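Local structure of MdcA (Pseudomonas aeruginosa, 5VIT) at residues L34-L39 / V213-Q218; L151-V156 / Q218-E223; P235-M240 / G262-A267. The protein probably acts as the acyl-carrier-protein transferase subunit of malonate decarboxylase. All coordinates share one frame; numbering follows the deposited sequence.

Interaction 1. Residues L34-L39 / V213-Q218; sequences LPREGL and VVEADQ
Leu34 opens the contact with its backbone: its N donates to Val213 O at 2.8 Å in an almost linear bond, with the N-H meeting the oxygen at 178°. This bond sits where strand 33-34 runs parallel beside strand 212-215. On the same residue the side chain packs against Val214, the CB of Leu34 lying 3.6 Å from Val214 CG2. Pro35 then carries the chain out of the sheet.

Arg36 reaches back over the end of strand 212-215. Its CG is anti to the backbone N (chi1 172°), and the extended first two torsions bring CD to 3.6 Å from Asp217 CA; the bend at chi3 then turns the guanidinium toward Glu215. NH1 donates to Glu215 O at 3.1 Å; the oxygen is close to the guanidinium plane, but the donor stands well above the plane of the carbonyl. The same NH1 forms a salt bridge of 3.6 Å with Glu215 OE2, the carboxylate and guanidinium planes being only 14° apart. Asp217 itself pairs with Arg68 of helix 64-70, against which Arg36 also packs through Phe65.

Gly38 is the N-cap of helix 39-46, and its N donates to Pro35 O at 3.1 Å, closing the turn that leads into that helix. Leu39, in its first turn, returns to the strand and sets CD1 3.7 Å from Val214 CG2, the same methyl that meets Leu34.

The contact thus has two chemical layers: a buried apolar one around Val214, and a polar one in which one nitrogen of Arg36 holds both the carbonyl and the carboxylate of Glu215. The opposite charges would probably favour the ionised form of Glu215, although at this separation the bridge is a long one.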
loop_
_atom_site.group_PDB
_atom_site.type_symbol
_atom_site.label_atom_id
_atom_site.label_comp_id
_atom_site.label_asym_id
_atom_site.label_seq_id
_atom_site.Cartn_x
_atom_site.Cartn_y
_atom_site.Cartn_z
ATOM N N LEU A 34 -14.274 59.607 -5.341
ATOM C CA LEU A 34 -13.006 60.185 -5.758
ATOM C C LEU A 34 -12.886 60.204 -7.270
ATOM O O LEU A 34 -13.250 59.241 -7.946
ATOM C CB LEU A 34 -11.821 59.415 -5.167
ATOM C CG LEU A 34 -11.351 59.780 -3.756
ATOM C CD1 LEU A 34 -10.324 58.773 -3.255
ATOM C CD2 LEU A 34 -10.767 61.184 -3.736
ATOM N N PRO A 35 -12.375 61.314 -7.808
ATOM C CA PRO A 35 -12.088 61.414 -9.235
ATOM C C PRO A 35 -10.925 60.513 -9.621
ATOM O O PRO A 35 -9.863 60.550 -8.982
ATOM C CB PRO A 35 -11.727 62.894 -9.421
ATOM C CG PRO A 35 -12.306 63.583 -8.233
ATOM C CD PRO A 35 -12.176 62.597 -7.119
ATOM N N ARG A 36 -11.128 59.714 -10.663
ATOM C CA ARG A 36 -10.092 58.824 -11.174
ATOM C C ARG A 36 -8.812 59.588 -11.555
ATOM O O ARG A 36 -7.716 59.034 -11.511
ATOM C CB ARG A 36 -10.643 58.040 -12.367
ATOM C CG ARG A 36 -9.635 57.212 -13.126
ATOM C CD ARG A 36 -10.321 56.333 -14.161
ATOM N NE ARG A 36 -11.216 57.094 -15.026
ATOM C CZ ARG A 36 -12.545 57.018 -14.980
ATOM N NH1 ARG A 36 -13.146 56.204 -14.115
ATOM N NH2 ARG A 36 -13.277 57.753 -15.807
ATOM N N GLU A 37 -8.956 60.867 -11.894
ATOM C CA GLU A 37 -7.822 61.684 -12.321
ATOM C C GLU A 37 -6.896 62.071 -11.161
ATOM O O GLU A 37 -5.681 62.151 -11.330
ATOM C CB GLU A 37 -8.324 62.944 -13.045
ATOM C CG GLU A 37 -7.374 64.149 -13.022
ATOM C CD GLU A 37 -7.595 65.071 -11.816
ATOM O OE1 GLU A 37 -8.653 64.947 -11.157
ATOM O OE2 GLU A 37 -6.709 65.910 -11.526
ATOM N N GLY A 38 -7.461 62.309 -9.984
ATOM C CA GLY A 38 -6.649 62.723 -8.854
ATOM C C GLY A 38 -6.431 61.640 -7.809
ATOM O O GLY A 38 -6.141 61.957 -6.651
ATOM N N LEU A 39 -6.561 60.371 -8.202
ATOM C CA LEU A 39 -6.436 59.270 -7.244
ATOM C C LEU A 39 -5.037 59.238 -6.642
ATOM O O LEU A 39 -4.884 59.050 -5.438
ATOM C CB LEU A 39 -6.757 57.921 -7.899
ATOM C CG LEU A 39 -6.703 56.697 -6.965
ATOM C CD1 LEU A 39 -7.767 56.783 -5.879
ATOM C CD2 LEU A 39 -6.847 55.393 -7.731
ATOM N N VAL A 213 -15.043 55.759 -2.679
ATOM C CA VAL A 213 -15.113 54.893 -3.852
ATOM C C VAL A 213 -14.512 55.603 -5.071
ATOM O O VAL A 213 -14.521 56.839 -5.157
ATOM C CB VAL A 213 -16.552 54.461 -4.177
ATOM C CG1 VAL A 213 -17.086 53.567 -3.091
ATOM C CG2 VAL A 213 -17.441 55.675 -4.351
ATOM N N VAL A 214 -13.964 54.812 -5.994
ATOM C CA VAL A 214 -13.387 55.315 -7.236
ATOM C C VAL A 214 -13.815 54.414 -8.377
ATOM O O VAL A 214 -13.673 53.191 -8.289
ATOM C CB VAL A 214 -11.844 55.341 -7.204
ATOM C CG1 VAL A 214 -11.305 56.135 -8.381
ATOM C CG2 VAL A 214 -11.345 55.924 -5.903
ATOM N N GLU A 215 -14.334 54.998 -9.447
ATOM C CA GLU A 215 -14.553 54.221 -10.659
ATOM C C GLU A 215 -13.184 53.876 -11.250
ATOM O O GLU A 215 -12.361 54.755 -11.510
ATOM C CB GLU A 215 -15.421 54.981 -11.665
ATOM C CG GLU A 215 -16.019 54.078 -12.751
ATOM C CD GLU A 215 -17.023 54.794 -13.651
ATOM O OE1 GLU A 215 -18.241 54.780 -13.331
ATOM O OE2 GLU A 215 -16.589 55.365 -14.677
ATOM N N ALA A 216 -12.924 52.589 -11.432
ATOM C CA ALA A 216 -11.613 52.169 -11.903
ATOM C C ALA A 216 -11.445 52.477 -13.392
ATOM O O ALA A 216 -12.430 52.574 -14.131
ATOM C CB ALA A 216 -11.407 50.695 -11.636
ATOM N N ASP A 217 -10.197 52.620 -13.826
ATOM C CA ASP A 217 -9.915 52.887 -15.233
ATOM C C ASP A 217 -10.302 51.694 -16.110
ATOM O O ASP A 217 -10.530 51.851 -17.300
ATOM C CB ASP A 217 -8.439 53.275 -15.433
ATOM C CG ASP A 217 -7.464 52.180 -15.018
ATOM O OD1 ASP A 217 -7.853 51.261 -14.257
ATOM O OD2 ASP A 217 -6.294 52.246 -15.465
ATOM N N GLN A 218 -10.401 50.512 -15.513
ATOM C CA GLN A 218 -10.907 49.326 -16.198
ATOM C C GLN A 218 -11.353 48.288 -15.165
ATOM O O GLN A 218 -11.031 48.434 -13.988
ATOM C CB GLN A 218 -9.841 48.743 -17.122
ATOM C CG GLN A 218 -8.486 48.652 -16.491
ATOM C CD GLN A 218 -7.520 47.916 -17.371
ATOM O OE1 GLN A 218 -7.499 46.686 -17.387
ATOM N NE2 GLN A 218 -6.725 48.661 -18.130
#

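Interaction 2. Residues L151-V156 / Q218-E223; sequences LVAGFV and QPFYIE
Phe220 reaches from its loop to the end of strand 149-154 and can be traced outward from the backbone. Its CB faces Ala153, the two CB atoms standing 4.2 Å apart. CG lies between the backbone N and the carbonyl carbon (chi1 62°), and this torsion carries the ring across Gly154 to Phe155. Along one side of the ring, CD2 and CE2 each come to 3.5 Å from Gly154 O, an approach oblique to the ring.

CZ and CE2 together form the edge that meets Phe155. CZ of Phe220 is 3.5 Å from CZ of Phe155 and sits over one face of that ring, displaced toward its rim, while Phe220 CE2 is 3.7 Å from Phe155 CD2. The centroids are 4.7 Å apart and the planes meet at 57°, which makes this a tilted edge-to-face pair. Ile222 adds CD1, 4.3 Å from Phe155 CZ.

Side chains from outside hold the two backbones: Asn191 OD1 accepts from Phe220 N, and Lys61 NZ donates to Ala153 O. After the corner at Phe155, this residue and Val156 form a classic beta bulge facing Tyr164 of strand 163-164. The Phe220 contact itself lies at the C-terminal end of strand 149-154, in a parallel sheet consistent with a Rossmann-like fold.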
loop_
_atom_site.group_PDB
_atom_site.type_symbol
_atom_site.label_atom_id
_atom_site.label_comp_id
_atom_site.label_asym_id
_atom_site.label_seq_id
_atom_site.Cartn_x
_atom_site.Cartn_y
_atom_site.Cartn_z
ATOM N N LEU A 151 -7.035 49.141 0.756
ATOM C CA LEU A 151 -7.228 49.380 -0.669
ATOM C C LEU A 151 -7.859 48.142 -1.302
ATOM O O LEU A 151 -7.174 47.141 -1.542
ATOM C CB LEU A 151 -5.889 49.709 -1.339
ATOM C CG LEU A 151 -5.130 50.827 -0.636
ATOM C CD1 LEU A 151 -3.757 51.045 -1.260
ATOM C CD2 LEU A 151 -5.966 52.097 -0.646
ATOM N N VAL A 152 -9.167 48.184 -1.542
ATOM C CA VAL A 152 -9.870 46.972 -1.954
ATOM C C VAL A 152 -10.744 47.244 -3.171
ATOM O O VAL A 152 -10.849 48.382 -3.625
ATOM C CB VAL A 152 -10.723 46.377 -0.789
ATOM C CG1 VAL A 152 -9.860 46.108 0.439
ATOM C CG2 VAL A 152 -11.899 47.269 -0.434
ATOM N N ALA A 153 -11.378 46.198 -3.692
ATOM C CA ALA A 153 -12.064 46.299 -4.972
ATOM C C ALA A 153 -13.466 45.708 -4.931
ATOM O O ALA A 153 -13.725 44.750 -4.204
ATOM C CB ALA A 153 -11.234 45.615 -6.057
ATOM N N GLY A 154 -14.366 46.285 -5.722
ATOM C CA GLY A 154 -15.719 45.771 -5.868
ATOM C C GLY A 154 -16.196 45.889 -7.308
ATOM O O GLY A 154 -15.542 46.539 -8.129
ATOM N N PHE A 155 -17.324 45.258 -7.628
ATOM C CA PHE A 155 -17.938 45.441 -8.942
ATOM C C PHE A 155 -18.702 46.774 -9.046
ATOM O O PHE A 155 -18.485 47.552 -9.970
ATOM C CB PHE A 155 -18.881 44.287 -9.266
ATOM C CG PHE A 155 -18.188 43.060 -9.781
ATOM C CD1 PHE A 155 -18.073 41.922 -8.983
ATOM C CD2 PHE A 155 -17.662 43.032 -11.072
ATOM C CE1 PHE A 155 -17.441 40.770 -9.451
ATOM C CE2 PHE A 155 -17.023 41.884 -11.551
ATOM C CZ PHE A 155 -16.917 40.752 -10.731
ATOM N N VAL A 156 -19.593 47.036 -8.092
ATOM C CA VAL A 156 -20.482 48.188 -8.173
ATOM C C VAL A 156 -20.576 48.927 -6.844
ATOM O O VAL A 156 -20.670 48.296 -5.792
ATOM C CB VAL A 156 -21.917 47.767 -8.596
ATOM C CG1 VAL A 156 -22.790 48.990 -8.845
ATOM C CG2 VAL A 156 -21.889 46.878 -9.841
ATOM N N GLN A 218 -10.401 50.512 -15.513
ATOM C CA GLN A 218 -10.907 49.326 -16.198
ATOM C C GLN A 218 -11.353 48.288 -15.165
ATOM O O GLN A 218 -11.031 48.434 -13.988
ATOM C CB GLN A 218 -9.841 48.743 -17.122
ATOM C CG GLN A 218 -8.486 48.652 -16.491
ATOM C CD GLN A 218 -7.520 47.916 -17.371
ATOM O OE1 GLN A 218 -7.499 46.686 -17.387
ATOM N NE2 GLN A 218 -6.725 48.661 -18.130
ATOM N N PRO A 219 -12.107 47.252 -15.595
ATOM C CA PRO A 219 -12.540 46.231 -14.630
ATOM C C PRO A 219 -11.362 45.650 -13.840
ATOM O O PRO A 219 -10.247 45.492 -14.382
ATOM C CB PRO A 219 -13.204 45.161 -15.513
ATOM C CG PRO A 219 -13.687 45.918 -16.728
ATOM C CD PRO A 219 -12.679 47.027 -16.940
ATOM N N PHE A 220 -11.591 45.381 -12.558
ATOM C CA PHE A 220 -10.499 44.942 -11.702
ATOM C C PHE A 220 -10.050 43.587 -12.185
ATOM O O PHE A 220 -10.868 42.772 -12.609
ATOM C CB PHE A 220 -10.901 44.910 -10.209
ATOM C CG PHE A 220 -12.021 43.955 -9.875
ATOM C CD1 PHE A 220 -11.766 42.603 -9.642
ATOM C CD2 PHE A 220 -13.319 44.419 -9.736
ATOM C CE1 PHE A 220 -12.789 41.740 -9.324
ATOM C CE2 PHE A 220 -14.348 43.557 -9.409
ATOM C CZ PHE A 220 -14.085 42.212 -9.195
ATOM N N TYR A 221 -8.741 43.369 -12.142
ATOM C CA TYR A 221 -8.147 42.156 -12.666
ATOM C C TYR A 221 -8.592 40.946 -11.839
ATOM O O TYR A 221 -8.638 40.996 -10.612
ATOM C CB TYR A 221 -6.620 42.277 -12.690
ATOM C CG TYR A 221 -5.957 41.129 -13.404
ATOM C CD1 TYR A 221 -5.712 41.177 -14.775
ATOM C CD2 TYR A 221 -5.594 39.974 -12.711
ATOM C CE1 TYR A 221 -5.117 40.104 -15.433
ATOM C CE2 TYR A 221 -4.999 38.905 -13.356
ATOM C CZ TYR A 221 -4.764 38.970 -14.713
ATOM O OH TYR A 221 -4.176 37.892 -15.336
ATOM N N ILE A 222 -8.954 39.867 -12.519
ATOM C CA ILE A 222 -9.290 38.635 -11.831
ATOM C C ILE A 222 -8.361 37.531 -12.308
ATOM O O ILE A 222 -8.265 37.262 -13.493
ATOM C CB ILE A 222 -10.762 38.230 -12.050
ATOM C CG1 ILE A 222 -11.689 39.343 -11.566
ATOM C CG2 ILE A 222 -11.073 36.931 -11.317
ATOM C CD1 ILE A 222 -13.155 39.112 -11.861
ATOM N N GLU A 223 -7.663 36.900 -11.369
ATOM C CA GLU A 223 -6.815 35.763 -11.679
ATOM C C GLU A 223 -7.575 34.445 -11.481
ATOM O O GLU A 223 -8.134 34.201 -10.412
ATOM C CB GLU A 223 -5.562 35.791 -10.804
ATOM C CG GLU A 223 -4.617 34.637 -11.061
ATOM C CD GLU A 223 -3.892 34.787 -12.384
ATOM O OE1 GLU A 223 -3.764 35.928 -12.883
ATOM O OE2 GLU A 223 -3.453 33.765 -12.927
#

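Interaction 3. Residues P235-M240 / G262-A267; sequences PVHVLM and GFNTAA
His237 lies between the two helices and meets Phe263, Asn264 and Ala267. With CG anti to the carbonyl carbon and beside the backbone N (chi1 -62°), its imidazole leans toward helix 263-278. One face of the ring receives Phe263 CB, whose nearest ring atom is His237 CE1 at 4.1 Å; the opposite face carries CG1 of its sequence neighbour Val236, 4.2 Å above the ring plane. The ring is therefore sandwiched between aliphatic carbons. His237 ND1 is hydrogen-bonded to Lys234 N, just before the helix, which restrains the ring's rotation. Nearer the helix axis, His237 CB meets Ala267 CB at 4.0 Å.

The short segments cross at -63° with their axes 8.4 Å apart, close enough that a small residue such as Ala267 lies at the interface. Helix 263-278 is the connection between the parallel neighbours 256-259 and 288-290, a beta-alpha-beta crossover of the second sheet, and helix 235-250 leads into its first strand. Pro235, Val236 and Leu239 of the same helix pack on the MdcC chain.

Asn264 also has CG anti to its carbonyl carbon, but its amide plane is inclined to the imidazole, about midway between parallel and perpendicular. OD1 comes to 3.3 Å from His237 CD2, a close carbon-oxygen approach with no hydrogen bond across the helices. Its ND2 instead donates to Met420 O, which settles which end of the amide points at His237. Met240 folds at its last torsion (chi3 -70°), swinging the terminal methyl back toward this amide: CE is 3.7 Å from Asn264 OD1 and 3.8 Å from Asn264 CG.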
loop_
_atom_site.group_PDB
_atom_site.type_symbol
_atom_site.label_atom_id
_atom_site.label_comp_id
_atom_site.label_asym_id
_atom_site.label_seq_id
_atom_site.Cartn_x
_atom_site.Cartn_y
_atom_site.Cartn_z
ATOM N N PRO A 235 -1.602 10.126 -16.837
ATOM C CA PRO A 235 -1.922 8.862 -16.168
ATOM C C PRO A 235 -1.393 8.728 -14.730
ATOM O O PRO A 235 -2.108 8.152 -13.907
ATOM C CB PRO A 235 -1.275 7.799 -17.091
ATOM C CG PRO A 235 -0.915 8.539 -18.390
ATOM C CD PRO A 235 -1.427 9.944 -18.288
ATOM N N VAL A 236 -0.193 9.230 -14.426
ATOM C CA VAL A 236 0.329 9.135 -13.056
ATOM C C VAL A 236 -0.560 9.914 -12.059
ATOM O O VAL A 236 -0.775 9.458 -10.928
ATOM C CB VAL A 236 1.793 9.638 -12.954
ATOM C CG1 VAL A 236 1.917 11.103 -13.365
ATOM C CG2 VAL A 236 2.327 9.430 -11.551
ATOM N N HIS A 237 -1.111 11.053 -12.488
ATOM C CA HIS A 237 -2.069 11.796 -11.664
ATOM C C HIS A 237 -3.293 10.936 -11.371
ATOM O O HIS A 237 -3.749 10.806 -10.223
ATOM C CB HIS A 237 -2.521 13.067 -12.356
ATOM C CG HIS A 237 -1.421 14.036 -12.633
ATOM N ND1 HIS A 237 -1.357 14.773 -13.795
ATOM C CD2 HIS A 237 -0.346 14.402 -11.897
ATOM C CE1 HIS A 237 -0.288 15.548 -13.765
ATOM N NE2 HIS A 237 0.344 15.341 -12.624
ATOM N N VAL A 238 -3.830 10.359 -12.435
ATOM C CA VAL A 238 -5.025 9.541 -12.340
ATOM C C VAL A 238 -4.812 8.366 -11.388
ATOM O O VAL A 238 -5.706 8.031 -10.609
ATOM C CB VAL A 238 -5.455 9.038 -13.738
ATOM C CG1 VAL A 238 -6.685 8.157 -13.630
ATOM C CG2 VAL A 238 -5.740 10.234 -14.639
ATOM N N LEU A 239 -3.620 7.773 -11.434
ATOM C CA LEU A 239 -3.256 6.687 -10.531
ATOM C C LEU A 239 -3.307 7.149 -9.067
ATOM O O LEU A 239 -3.946 6.499 -8.240
ATOM C CB LEU A 239 -1.872 6.137 -10.865
ATOM C CG LEU A 239 -1.322 5.026 -9.955
ATOM C CD1 LEU A 239 -2.334 3.896 -9.658
ATOM C CD2 LEU A 239 -0.058 4.454 -10.586
ATOM N N MET A 240 -2.658 8.272 -8.756
ATOM C CA MET A 240 -2.706 8.811 -7.398
ATOM C C MET A 240 -4.157 9.142 -6.999
ATOM O O MET A 240 -4.600 8.836 -5.887
ATOM C CB MET A 240 -1.804 10.050 -7.282
ATOM C CG MET A 240 -0.335 9.735 -7.519
ATOM S SD MET A 240 0.782 11.096 -7.132
ATOM C CE MET A 240 0.440 12.295 -8.411
ATOM N N GLY A 262 -4.207 22.483 -7.641
ATOM C CA GLY A 262 -3.342 21.666 -8.475
ATOM C C GLY A 262 -3.921 20.553 -9.321
ATOM O O GLY A 262 -5.102 20.217 -9.223
ATOM N N PHE A 263 -3.060 19.952 -10.140
ATOM C CA PHE A 263 -3.485 18.920 -11.073
ATOM C C PHE A 263 -3.822 17.638 -10.355
ATOM O O PHE A 263 -4.755 16.936 -10.748
ATOM C CB PHE A 263 -2.408 18.661 -12.140
ATOM C CG PHE A 263 -2.226 19.804 -13.104
ATOM C CD1 PHE A 263 -1.071 20.573 -13.086
ATOM C CD2 PHE A 263 -3.222 20.122 -14.020
ATOM C CE1 PHE A 263 -0.910 21.634 -13.975
ATOM C CE2 PHE A 263 -3.068 21.178 -14.907
ATOM C CZ PHE A 263 -1.916 21.935 -14.883
ATOM N N ASN A 264 -3.066 17.330 -9.304
ATOM C CA ASN A 264 -3.306 16.123 -8.510
ATOM C C ASN A 264 -4.741 16.043 -8.005
ATOM O O ASN A 264 -5.393 15.005 -8.130
ATOM C CB ASN A 264 -2.330 16.043 -7.321
ATOM C CG ASN A 264 -0.871 15.855 -7.758
ATOM O OD1 ASN A 264 -0.568 15.772 -8.951
ATOM N ND2 ASN A 264 0.039 15.817 -6.786
ATOM N N THR A 265 -5.243 17.140 -7.443
ATOM C CA THR A 265 -6.597 17.137 -6.891
ATOM C C THR A 265 -7.628 17.277 -7.994
ATOM O O THR A 265 -8.747 16.728 -7.892
ATOM C CB THR A 265 -6.805 18.255 -5.868
ATOM O OG1 THR A 265 -6.411 19.514 -6.442
ATOM C CG2 THR A 265 -5.970 17.979 -4.618
ATOM N N ALA A 266 -7.258 18.016 -9.042
ATOM C CA ALA A 266 -8.134 18.167 -10.194
ATOM C C ALA A 266 -8.475 16.774 -10.762
ATOM O O ALA A 266 -9.624 16.501 -11.124
ATOM C CB ALA A 266 -7.482 19.057 -11.256
ATOM N N ALA A 267 -7.476 15.889 -10.791
ATOM C CA ALA A 267 -7.657 14.513 -11.259
ATOM C C ALA A 267 -8.665 13.718 -10.419
ATOM O O ALA A 267 -9.468 12.936 -10.952
ATOM C CB ALA A 267 -6.291 13.782 -11.284
#

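How the interactions relate
Segments 213-218 and 218-223 are consecutive and share Gln218, while interactions 1 and 2 interleave along the chain; their centres are 12 Å apart. Both reach the parallel sheet, interaction 1 at the edge pair 33-34/212-215 and interaction 2 at the interior strand 149-154. Helix 64-70 borders both, through Phe65 and Arg68 at the first and Asp64 at the second. Interaction 3 lies with the second, mixed sheet, its centre 44 Å from that of interaction 1 and 32 Å from that of interaction 2; nearest atoms of interactions 2 and 3 are still about 12 Å apart. The chain after Glu223 continues through a loop to helix 235-250, so segment 218-223 lies on the path linking the two sheets.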